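Local structure of thioredoxin-like protein (Parabacteroides distasonis, 4FO5) at residues L3-A13 / K116-I127; Q53-F61 / V131-K141. The protein is a thioredoxin-like protein of the AhpC/TSA family, probably with a role in thiol-disulfide redox chemistry, though its substrate is not known. All blocks are in the same frame, centred on the assembly; numbering follows the deposited sequence.

Contact 1: residues L3-A13 / K116-I127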
loop_
_atom_site.group_PDB
_atom_site.type_symbol
_atom_site.label_atom_id
_atom_site.label_comp_id
_atom_site.label_asym_id
_atom_site.label_seq_id
_atom_site.Cartn_x
_atom_site.Cartn_y
_atom_site.Cartn_z
ATOM N N LEU A 3 -4.618 -21.783 2.750
ATOM C CA LEU A 3 -4.762 -20.326 2.619
ATOM C C LEU A 3 -6.083 -19.946 1.973
ATOM O O LEU A 3 -6.661 -20.747 1.241
ATOM C CB LEU A 3 -3.606 -19.706 1.810
ATOM C CG LEU A 3 -2.270 -19.517 2.532
ATOM C CD1 LEU A 3 -1.198 -19.106 1.562
ATOM C CD2 LEU A 3 -2.373 -18.489 3.685
ATOM N N THR A 4 -6.562 -18.727 2.253
ATOM C CA THR A 4 -7.762 -18.154 1.633
ATOM C C THR A 4 -7.480 -16.694 1.248
ATOM O O THR A 4 -6.736 -16.014 1.949
ATOM C CB THR A 4 -9.039 -18.282 2.514
ATOM O OG1 THR A 4 -10.145 -17.750 1.774
ATOM C CG2 THR A 4 -8.940 -17.526 3.862
ATOM N N GLU A 5 -8.073 -16.225 0.138
ATOM C CA GLU A 5 -7.949 -14.830 -0.280
ATOM C C GLU A 5 -8.838 -13.966 0.615
ATOM O O GLU A 5 -9.974 -14.343 0.892
ATOM C CB GLU A 5 -8.334 -14.665 -1.758
ATOM C CG GLU A 5 -7.990 -13.282 -2.275
ATOM C CD GLU A 5 -8.380 -13.033 -3.712
ATOM O OE1 GLU A 5 -9.596 -12.974 -4.001
ATOM O OE2 GLU A 5 -7.466 -12.864 -4.549
ATOM N N GLY A 6 -8.309 -12.833 1.066
ATOM C CA GLY A 6 -9.021 -11.906 1.936
ATOM C C GLY A 6 -8.170 -10.726 2.366
ATOM O O GLY A 6 -7.079 -10.520 1.833
ATOM N N VAL A 7 -8.659 -9.948 3.348
ATOM C CA VAL A 7 -7.951 -8.756 3.843
ATOM C C VAL A 7 -7.547 -8.903 5.320
ATOM O O VAL A 7 -7.134 -7.925 5.940
ATOM C CB VAL A 7 -8.766 -7.457 3.621
ATOM C CG1 VAL A 7 -8.902 -7.160 2.134
ATOM C CG2 VAL A 7 -10.128 -7.518 4.317
ATOM N N ASN A 8 -7.653 -10.105 5.874
ATOM C CA ASN A 8 -7.233 -10.332 7.246
ATOM C C ASN A 8 -5.821 -10.876 7.286
ATOM O O ASN A 8 -5.413 -11.572 6.354
ATOM C CB ASN A 8 -8.206 -11.293 7.958
ATOM C CG ASN A 8 -9.521 -10.626 8.252
ATOM O OD1 ASN A 8 -9.572 -9.456 8.635
ATOM N ND2 ASN A 8 -10.606 -11.329 8.021
ATOM N N PRO A 9 -5.071 -10.648 8.381
ATOM C CA PRO A 9 -3.723 -11.226 8.472
ATOM C C PRO A 9 -3.822 -12.740 8.418
ATOM O O PRO A 9 -4.765 -13.334 8.960
ATOM C CB PRO A 9 -3.224 -10.703 9.820
ATOM C CG PRO A 9 -3.999 -9.421 10.000
ATOM C CD PRO A 9 -5.368 -9.855 9.591
ATOM N N GLY A 10 -2.924 -13.339 7.656
ATOM C CA GLY A 10 -2.963 -14.770 7.425
ATOM C C GLY A 10 -3.640 -15.084 6.109
ATOM O O GLY A 10 -3.549 -16.208 5.647
ATOM N N ASP A 11 -4.320 -14.104 5.483
ATOM C CA ASP A 11 -4.972 -14.308 4.178
ATOM C C ASP A 11 -4.046 -13.979 3.036
ATOM O O ASP A 11 -3.127 -13.190 3.205
ATOM C CB ASP A 11 -6.229 -13.420 4.008
ATOM C CG ASP A 11 -7.401 -13.774 4.889
ATOM O OD1 ASP A 11 -7.412 -14.901 5.441
ATOM O OD2 ASP A 11 -8.318 -12.922 5.027
ATOM N N LEU A 12 -4.341 -14.531 1.858
ATOM C CA LEU A 12 -3.666 -14.201 0.610
ATOM C C LEU A 12 -4.175 -12.879 0.174
ATOM O O LEU A 12 -5.389 -12.745 0.020
ATOM C CB LEU A 12 -4.030 -15.231 -0.460
ATOM C CG LEU A 12 -3.061 -16.329 -0.765
ATOM C CD1 LEU A 12 -3.734 -17.366 -1.639
ATOM C CD2 LEU A 12 -1.821 -15.789 -1.436
ATOM N N ALA A 13 -3.306 -11.887 -0.008
ATOM C CA ALA A 13 -3.777 -10.567 -0.437
ATOM C C ALA A 13 -4.373 -10.647 -1.853
ATOM O O ALA A 13 -3.794 -11.311 -2.722
ATOM C CB ALA A 13 -2.637 -9.549 -0.408
ATOM N N LYS A 116 -6.800 1.783 4.342
ATOM C CA LYS A 116 -6.035 0.852 5.138
ATOM C C LYS A 116 -4.697 0.558 4.459
ATOM O O LYS A 116 -4.515 0.886 3.285
ATOM C CB LYS A 116 -6.914 -0.432 5.202
ATOM C CG LYS A 116 -6.590 -1.478 6.261
ATOM C CD LYS A 116 -7.793 -2.397 6.498
ATOM C CE LYS A 116 -7.490 -3.571 7.400
ATOM N NZ LYS A 116 -8.562 -4.605 7.351
ATOM N N ASN A 117 -3.763 -0.043 5.202
ATOM C CA ASN A 117 -2.494 -0.521 4.689
ATOM C C ASN A 117 -2.316 -1.985 5.120
ATOM O O ASN A 117 -2.963 -2.453 6.066
ATOM C CB ASN A 117 -1.299 0.358 5.090
ATOM C CG ASN A 117 -0.775 0.228 6.504
ATOM O OD1 ASN A 117 -0.632 -0.867 7.081
ATOM N ND2 ASN A 117 -0.345 1.347 7.044
ATOM N N PHE A 118 -1.480 -2.703 4.394
ATOM C CA PHE A 118 -1.218 -4.113 4.640
ATOM C C PHE A 118 0.242 -4.410 4.413
ATOM O O PHE A 118 0.810 -3.992 3.407
ATOM C CB PHE A 118 -2.067 -5.001 3.685
ATOM C CG PHE A 118 -3.551 -4.730 3.691
ATOM C CD1 PHE A 118 -4.101 -3.759 2.859
ATOM C CD2 PHE A 118 -4.391 -5.402 4.565
ATOM C CE1 PHE A 118 -5.459 -3.469 2.901
ATOM C CE2 PHE A 118 -5.763 -5.140 4.575
ATOM C CZ PHE A 118 -6.291 -4.191 3.726
ATOM N N LEU A 119 0.857 -5.107 5.355
ATOM C CA LEU A 119 2.211 -5.604 5.198
ATOM C C LEU A 119 2.072 -7.041 4.654
ATOM O O LEU A 119 1.488 -7.903 5.310
ATOM C CB LEU A 119 2.999 -5.535 6.514
ATOM C CG LEU A 119 4.477 -5.956 6.438
ATOM C CD1 LEU A 119 5.265 -5.067 5.456
ATOM C CD2 LEU A 119 5.109 -5.888 7.807
ATOM N N ILE A 120 2.518 -7.247 3.419
ATOM C CA ILE A 120 2.435 -8.504 2.696
ATOM C C ILE A 120 3.839 -9.115 2.586
ATOM O O ILE A 120 4.772 -8.433 2.148
ATOM C CB ILE A 120 1.770 -8.250 1.293
ATOM C CG1 ILE A 120 0.373 -7.539 1.444
ATOM C CG2 ILE A 120 1.669 -9.543 0.495
ATOM C CD1 ILE A 120 -0.248 -6.913 0.136
ATOM N N ASN A 121 3.976 -10.425 2.935
ATOM C CA ASN A 121 5.272 -11.105 2.874
ATOM C C ASN A 121 5.576 -11.558 1.424
ATOM O O ASN A 121 4.787 -11.278 0.528
ATOM C CB ASN A 121 5.355 -12.268 3.892
ATOM C CG ASN A 121 4.518 -13.505 3.608
ATOM O OD1 ASN A 121 3.901 -13.671 2.554
ATOM N ND2 ASN A 121 4.473 -14.398 4.563
ATOM N N ASP A 122 6.728 -12.221 1.200
ATOM C CA ASP A 122 7.213 -12.660 -0.119
ATOM C C ASP A 122 6.350 -13.791 -0.735
ATOM O O ASP A 122 6.558 -14.164 -1.884
ATOM C CB ASP A 122 8.684 -13.126 -0.010
ATOM C CG ASP A 122 8.938 -14.289 0.949
ATOM O OD1 ASP A 122 8.080 -14.537 1.835
ATOM O OD2 ASP A 122 10.043 -14.851 0.908
ATOM N N GLU A 123 5.390 -14.322 0.033
ATOM C CA GLU A 123 4.473 -15.356 -0.418
ATOM C C GLU A 123 3.063 -14.782 -0.670
ATOM O O GLU A 123 2.131 -15.546 -0.913
ATOM C CB GLU A 123 4.430 -16.495 0.600
ATOM C CG GLU A 123 5.689 -17.334 0.587
ATOM C CD GLU A 123 5.748 -18.410 1.650
ATOM O OE1 GLU A 123 4.694 -18.716 2.250
ATOM O OE2 GLU A 123 6.855 -18.944 1.887
ATOM N N GLY A 124 2.935 -13.451 -0.638
ATOM C CA GLY A 124 1.668 -12.762 -0.881
ATOM C C GLY A 124 0.642 -12.888 0.237
ATOM O O GLY A 124 -0.550 -12.651 0.022
ATOM N N VAL A 125 1.110 -13.200 1.450
ATOM C CA VAL A 125 0.254 -13.386 2.616
ATOM C C VAL A 125 0.295 -12.122 3.478
ATOM O O VAL A 125 1.377 -11.593 3.725
ATOM C CB VAL A 125 0.675 -14.659 3.406
ATOM C CG1 VAL A 125 -0.136 -14.837 4.692
ATOM C CG2 VAL A 125 0.556 -15.907 2.520
ATOM N N ILE A 126 -0.886 -11.636 3.925
ATOM C CA ILE A 126 -0.930 -10.439 4.804
ATOM C C ILE A 126 -0.390 -10.868 6.153
ATOM O O ILE A 126 -0.918 -11.821 6.731
ATOM C CB ILE A 126 -2.381 -9.869 4.929
ATOM C CG1 ILE A 126 -2.889 -9.395 3.550
ATOM C CG2 ILE A 126 -2.432 -8.754 5.988
ATOM C CD1 ILE A 126 -4.384 -9.343 3.382
ATOM N N ILE A 127 0.671 -10.212 6.639
ATOM C CA ILE A 127 1.222 -10.559 7.947
ATOM C C ILE A 127 0.877 -9.464 8.994
ATOM O O ILE A 127 1.047 -9.694 10.177
ATOM C CB ILE A 127 2.738 -10.848 7.886
ATOM C CG1 ILE A 127 3.504 -9.682 7.232
ATOM C CG2 ILE A 127 2.999 -12.197 7.176
ATOM C CD1 ILE A 127 4.952 -9.628 7.530
HETATM O O HOH W 1 -1.397 -12.326 -2.822
#
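The extended chain of Lys116 ends beside Val7, its NZ 3.9 Å from Val7 O. Phe118 comes closer: with CG anti to its carbonyl carbon (chi1 -53°), the ring presents its edge to the N-terminal segment, and CE2 lies 3.4 Å from Val7 O, near the ring plane. The same CE2 meets CB of Val7, and Tyr109 packs against both Phe118 and Val7. Further along the strand, Ile120 brings CD1 to 3.6 Å from CB of Ala13, a methyl pressed on a methyl.

The chain then reverses through a type I turn from Asn121 to Gly124. Asn121 OD1 closes an Asx turn with Glu123 N and also accepts from Val125 N, the two donors approaching opposite faces of the amide. This is the beta hairpin of strands 117-120 and 126-129 that forms one edge of the thioredoxin-like sheet, and the irregular 3-13 segment runs beside its outermost strand. Gly124 O receives Ala13 N at 2.9 Å and, together with Ala13 O, a bridging water.

Val125 pairs with Leu12 in a single beta bridge. Its two methyls part company: CG1 lies against Asp11 O and the Gly10 carbonyl carbon, while CG2 meets CD1 of Leu3 at 3.8 Å. Ile126 is gripped at both ends of its backbone. Its N-H points nearly straight down the carbonyl of Asp11, and its O takes Gly10 N at 2.7 Å, from inside the type II turn Asn8-Asp11. The Ile126 side chain splits in two: CG2 packs on Pro9 CA, whereas CG1 touches Ala13 CB and carries CD1 against the Gly6-Val7 backbone, 3.6 Å from Val7 CA.

Contact 2: residues Q53-F61 / V131-K141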
loop_
_atom_site.group_PDB
_atom_site.type_symbol
_atom_site.label_atom_id
_atom_site.label_comp_id
_atom_site.label_asym_id
_atom_site.label_seq_id
_atom_site.Cartn_x
_atom_site.Cartn_y
_atom_site.Cartn_z
ATOM N N GLN A 53 4.081 9.655 5.908
ATOM C CA GLN A 53 4.854 9.094 7.007
ATOM C C GLN A 53 5.343 7.705 6.670
ATOM O O GLN A 53 6.520 7.424 6.892
ATOM C CB GLN A 53 4.073 9.122 8.321
ATOM C CG GLN A 53 3.773 10.556 8.817
ATOM C CD GLN A 53 4.975 11.482 8.920
ATOM O OE1 GLN A 53 6.004 11.143 9.522
ATOM N NE2 GLN A 53 4.853 12.704 8.371
ATOM N N LEU A 54 4.493 6.870 6.066
ATOM C CA LEU A 54 4.910 5.521 5.648
ATOM C C LEU A 54 5.990 5.566 4.546
ATOM O O LEU A 54 7.005 4.886 4.687
ATOM C CB LEU A 54 3.714 4.676 5.172
ATOM C CG LEU A 54 2.698 4.279 6.263
ATOM C CD1 LEU A 54 1.392 3.817 5.631
ATOM C CD2 LEU A 54 3.265 3.223 7.220
ATOM N N ALA A 55 5.788 6.362 3.470
ATOM C CA ALA A 55 6.775 6.466 2.375
ATOM C C ALA A 55 8.144 6.910 2.912
ATOM O O ALA A 55 9.152 6.328 2.515
ATOM C CB ALA A 55 6.289 7.418 1.292
ATOM N N ASN A 56 8.184 7.882 3.856
ATOM C CA ASN A 56 9.474 8.313 4.394
ATOM C C ASN A 56 10.084 7.221 5.306
ATOM O O ASN A 56 11.305 7.096 5.341
ATOM C CB ASN A 56 9.368 9.676 5.076
ATOM C CG ASN A 56 9.261 10.780 4.041
ATOM O OD1 ASN A 56 10.256 11.229 3.460
ATOM N ND2 ASN A 56 8.052 11.148 3.684
ATOM N N GLU A 57 9.269 6.395 5.974
ATOM C CA GLU A 57 9.803 5.308 6.783
ATOM C C GLU A 57 10.452 4.223 5.908
ATOM O O GLU A 57 11.474 3.678 6.296
ATOM C CB GLU A 57 8.694 4.689 7.638
ATOM C CG GLU A 57 9.210 3.968 8.868
ATOM C CD GLU A 57 9.815 4.839 9.959
ATOM O OE1 GLU A 57 9.570 6.069 9.984
ATOM O OE2 GLU A 57 10.591 4.285 10.766
ATOM N N VAL A 58 9.844 3.911 4.745
ATOM C CA VAL A 58 10.306 2.884 3.797
ATOM C C VAL A 58 11.654 3.300 3.226
ATOM O O VAL A 58 12.512 2.437 3.044
ATOM C CB VAL A 58 9.259 2.556 2.692
ATOM C CG1 VAL A 58 9.829 1.615 1.622
ATOM C CG2 VAL A 58 8.007 1.942 3.300
ATOM N N ASN A 59 11.886 4.626 3.051
ATOM C CA ASN A 59 13.159 5.177 2.563
ATOM C C ASN A 59 14.337 4.850 3.499
ATOM O O ASN A 59 15.487 4.985 3.071
ATOM C CB ASN A 59 13.073 6.705 2.326
ATOM C CG ASN A 59 12.372 7.087 1.036
ATOM O OD1 ASN A 59 12.412 6.372 0.026
ATOM N ND2 ASN A 59 11.722 8.240 1.033
ATOM N N LYS A 60 14.068 4.431 4.758
ATOM C CA LYS A 60 15.135 4.059 5.712
ATOM C C LYS A 60 15.706 2.674 5.378
ATOM O O LYS A 60 16.792 2.344 5.843
ATOM C CB LYS A 60 14.631 4.055 7.175
ATOM C CG LYS A 60 14.253 5.415 7.743
ATOM C CD LYS A 60 13.747 5.268 9.173
ATOM C CE LYS A 60 13.002 6.490 9.642
ATOM N NZ LYS A 60 12.501 6.334 11.033
ATOM N N PHE A 61 14.956 1.861 4.605
ATOM C CA PHE A 61 15.337 0.498 4.210
ATOM C C PHE A 61 15.674 0.389 2.713
ATOM O O PHE A 61 15.239 1.211 1.907
ATOM C CB PHE A 61 14.196 -0.486 4.556
ATOM C CG PHE A 61 13.881 -0.573 6.031
ATOM C CD1 PHE A 61 14.551 -1.476 6.847
ATOM C CD2 PHE A 61 12.933 0.264 6.607
ATOM C CE1 PHE A 61 14.295 -1.521 8.222
ATOM C CE2 PHE A 61 12.671 0.210 7.980
ATOM C CZ PHE A 61 13.359 -0.677 8.778
ATOM N N VAL A 131 -0.389 -0.793 9.756
ATOM C CA VAL A 131 0.864 -0.661 10.474
ATOM C C VAL A 131 1.245 0.840 10.519
ATOM O O VAL A 131 0.970 1.584 9.563
ATOM C CB VAL A 131 1.956 -1.579 9.849
ATOM C CG1 VAL A 131 2.646 -0.946 8.645
ATOM C CG2 VAL A 131 2.970 -2.016 10.884
ATOM N N THR A 132 1.831 1.264 11.632
ATOM C CA THR A 132 2.299 2.622 11.845
ATOM C C THR A 132 3.728 2.661 11.335
ATOM O O THR A 132 4.340 1.586 11.251
ATOM C CB THR A 132 2.241 2.991 13.342
ATOM O OG1 THR A 132 3.092 2.114 14.087
ATOM C CG2 THR A 132 0.838 3.043 13.894
ATOM N N PRO A 133 4.339 3.842 11.072
ATOM C CA PRO A 133 5.754 3.845 10.658
ATOM C C PRO A 133 6.630 3.142 11.699
ATOM O O PRO A 133 7.494 2.349 11.340
ATOM C CB PRO A 133 6.081 5.336 10.548
ATOM C CG PRO A 133 4.775 5.976 10.261
ATOM C CD PRO A 133 3.791 5.215 11.092
ATOM N N GLU A 134 6.364 3.407 12.990
ATOM C CA GLU A 134 7.090 2.877 14.144
ATOM C C GLU A 134 7.004 1.349 14.178
ATOM O O GLU A 134 8.050 0.696 14.190
ATOM C CB GLU A 134 6.556 3.497 15.453
ATOM C CG GLU A 134 6.722 5.012 15.558
ATOM C CD GLU A 134 5.844 5.904 14.692
ATOM O OE1 GLU A 134 4.698 5.505 14.376
ATOM O OE2 GLU A 134 6.295 7.025 14.356
ATOM N N LYS A 135 5.779 0.780 14.104
ATOM C CA LYS A 135 5.592 -0.682 14.079
ATOM C C LYS A 135 6.178 -1.299 12.802
ATOM O O LYS A 135 6.738 -2.395 12.884
ATOM C CB LYS A 135 4.116 -1.089 14.250
ATOM C CG LYS A 135 3.900 -2.576 14.651
ATOM C CD LYS A 135 4.159 -2.789 16.141
ATOM C CE LYS A 135 4.115 -4.218 16.609
ATOM N NZ LYS A 135 5.212 -4.499 17.575
ATOM N N LEU A 136 6.101 -0.601 11.639
ATOM C CA LEU A 136 6.676 -1.136 10.396
ATOM C C LEU A 136 8.193 -1.379 10.571
ATOM O O LEU A 136 8.673 -2.470 10.265
ATOM C CB LEU A 136 6.385 -0.219 9.178
ATOM C CG LEU A 136 7.059 -0.554 7.837
ATOM C CD1 LEU A 136 6.555 -1.888 7.239
ATOM C CD2 LEU A 136 6.867 0.564 6.841
ATOM N N THR A 137 8.906 -0.405 11.144
ATOM C CA THR A 137 10.349 -0.488 11.399
ATOM C C THR A 137 10.681 -1.630 12.382
ATOM O O THR A 137 11.602 -2.403 12.109
ATOM C CB THR A 137 10.845 0.876 11.887
ATOM O OG1 THR A 137 10.733 1.767 10.784
ATOM C CG2 THR A 137 12.281 0.851 12.361
ATOM N N GLU A 138 9.919 -1.749 13.498
ATOM C CA GLU A 138 10.094 -2.811 14.498
ATOM C C GLU A 138 9.905 -4.188 13.856
ATOM O O GLU A 138 10.669 -5.103 14.149
ATOM C CB GLU A 138 9.134 -2.624 15.686
ATOM N N ILE A 139 8.930 -4.317 12.942
ATOM C CA ILE A 139 8.667 -5.570 12.227
ATOM C C ILE A 139 9.808 -5.887 11.222
ATOM O O ILE A 139 10.277 -7.024 11.173
ATOM C CB ILE A 139 7.275 -5.544 11.516
ATOM C CG1 ILE A 139 6.111 -5.557 12.552
ATOM C CG2 ILE A 139 7.161 -6.711 10.557
ATOM C CD1 ILE A 139 4.760 -5.096 12.002
ATOM N N LEU A 140 10.225 -4.897 10.410
ATOM C CA LEU A 140 11.263 -5.081 9.388
ATOM C C LEU A 140 12.651 -5.353 9.999
ATOM O O LEU A 140 13.492 -5.951 9.320
ATOM C CB LEU A 140 11.333 -3.861 8.444
ATOM C CG LEU A 140 10.145 -3.653 7.479
ATOM C CD1 LEU A 140 10.290 -2.356 6.719
ATOM C CD2 LEU A 140 9.976 -4.824 6.503
ATOM N N LYS A 141 12.883 -4.952 11.271
ATOM C CA LYS A 141 14.174 -5.136 11.949
ATOM C C LYS A 141 14.250 -6.456 12.740
ATOM O O LYS A 141 15.306 -6.777 13.309
ATOM C CB LYS A 141 14.486 -3.939 12.862
ATOM C CG LYS A 141 14.953 -2.710 12.084
ATOM C CD LYS A 141 15.276 -1.535 12.998
ATOM C CE LYS A 141 15.828 -0.335 12.252
ATOM N NZ LYS A 141 17.221 -0.543 11.762
#
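Glu57 OE2 is held by two donors, one from each segment. Thr137 OG1 gives its proton to the anti lone pair of OE2 over 2.5 Å, while Lys60 NZ, 2.8 Å from the same OE2, forms a salt bridge from above the carboxylate plane. The glutamate gets there by a bend: CG stands opposite the backbone N (chi1 -157°) and the chain then folds at chi2 (69°), laying CG 3.4 Å from Pro133 O and OE1 against Pro133 CB. With an alanine here, the Thr137 hydroxyl and the Lys60 ammonium would probably lose their shared acceptor, and a gap would open beside Pro133.

Pro133 opens helix 133-140, whose N-cap is Thr132, its hydroxyl accepting from Lys135 N. The proline ring also presents CG to CB of Gln53 at 3.8 Å. Deeper down, Leu54 CD2 lies 3.7 Å from Val131 O, and Val58 CG2 meets Leu136 CD2 at 4.0 Å. Here the helical segments 53-58 and 133-140 run in roughly the same direction, at 28°, their axes coming within 9.7 Å, on one face of the central sheet as in the thioredoxin fold; Leu36 of strand 34-40 packs against Leu54, Val131 and Leu136.

Farther along the 53-61 segment, the Phe61 ring meets helix 133-140. Leu140 CD1 sits over one face in a CH-pi contact, 3.8 Å from the ring centroid, while Thr137 OG1 lies at the edge in the ring plane and Lys141 CG near that plane. The Thr137 hydroxyl thus binds the carboxylate and also borders the aromatic ring. With a lysine and a hydroxyl on one oxygen, the Glu57 carboxylate is likely to remain ionised, so the apolar helix interface carries a charged clasp along its more exposed flank.

Overall arrangement
From the N terminus, residues 3-13 come first, then 53-61, and after a long central excursion 116-127 and 131-141, so the segments alternate and the two loops cross. Contact 1 closes the longer loop back onto the hairpin at the edge of the sheet; contact 2 closes the shorter one, joining helix 45-58 to helix 133-140 on one face. Their centres lie about 18 Å apart, but strand 126-129 leads directly into helix 133-140. Strand 117-120 links them too: Asn117 OD1 probably accepts a hydrogen bond from Val131 N, and Leu119 packs on Leu136 and Ile139. Together they tie the N-terminal segment to the sheet edge, and helix 45-58 to helix 133-140.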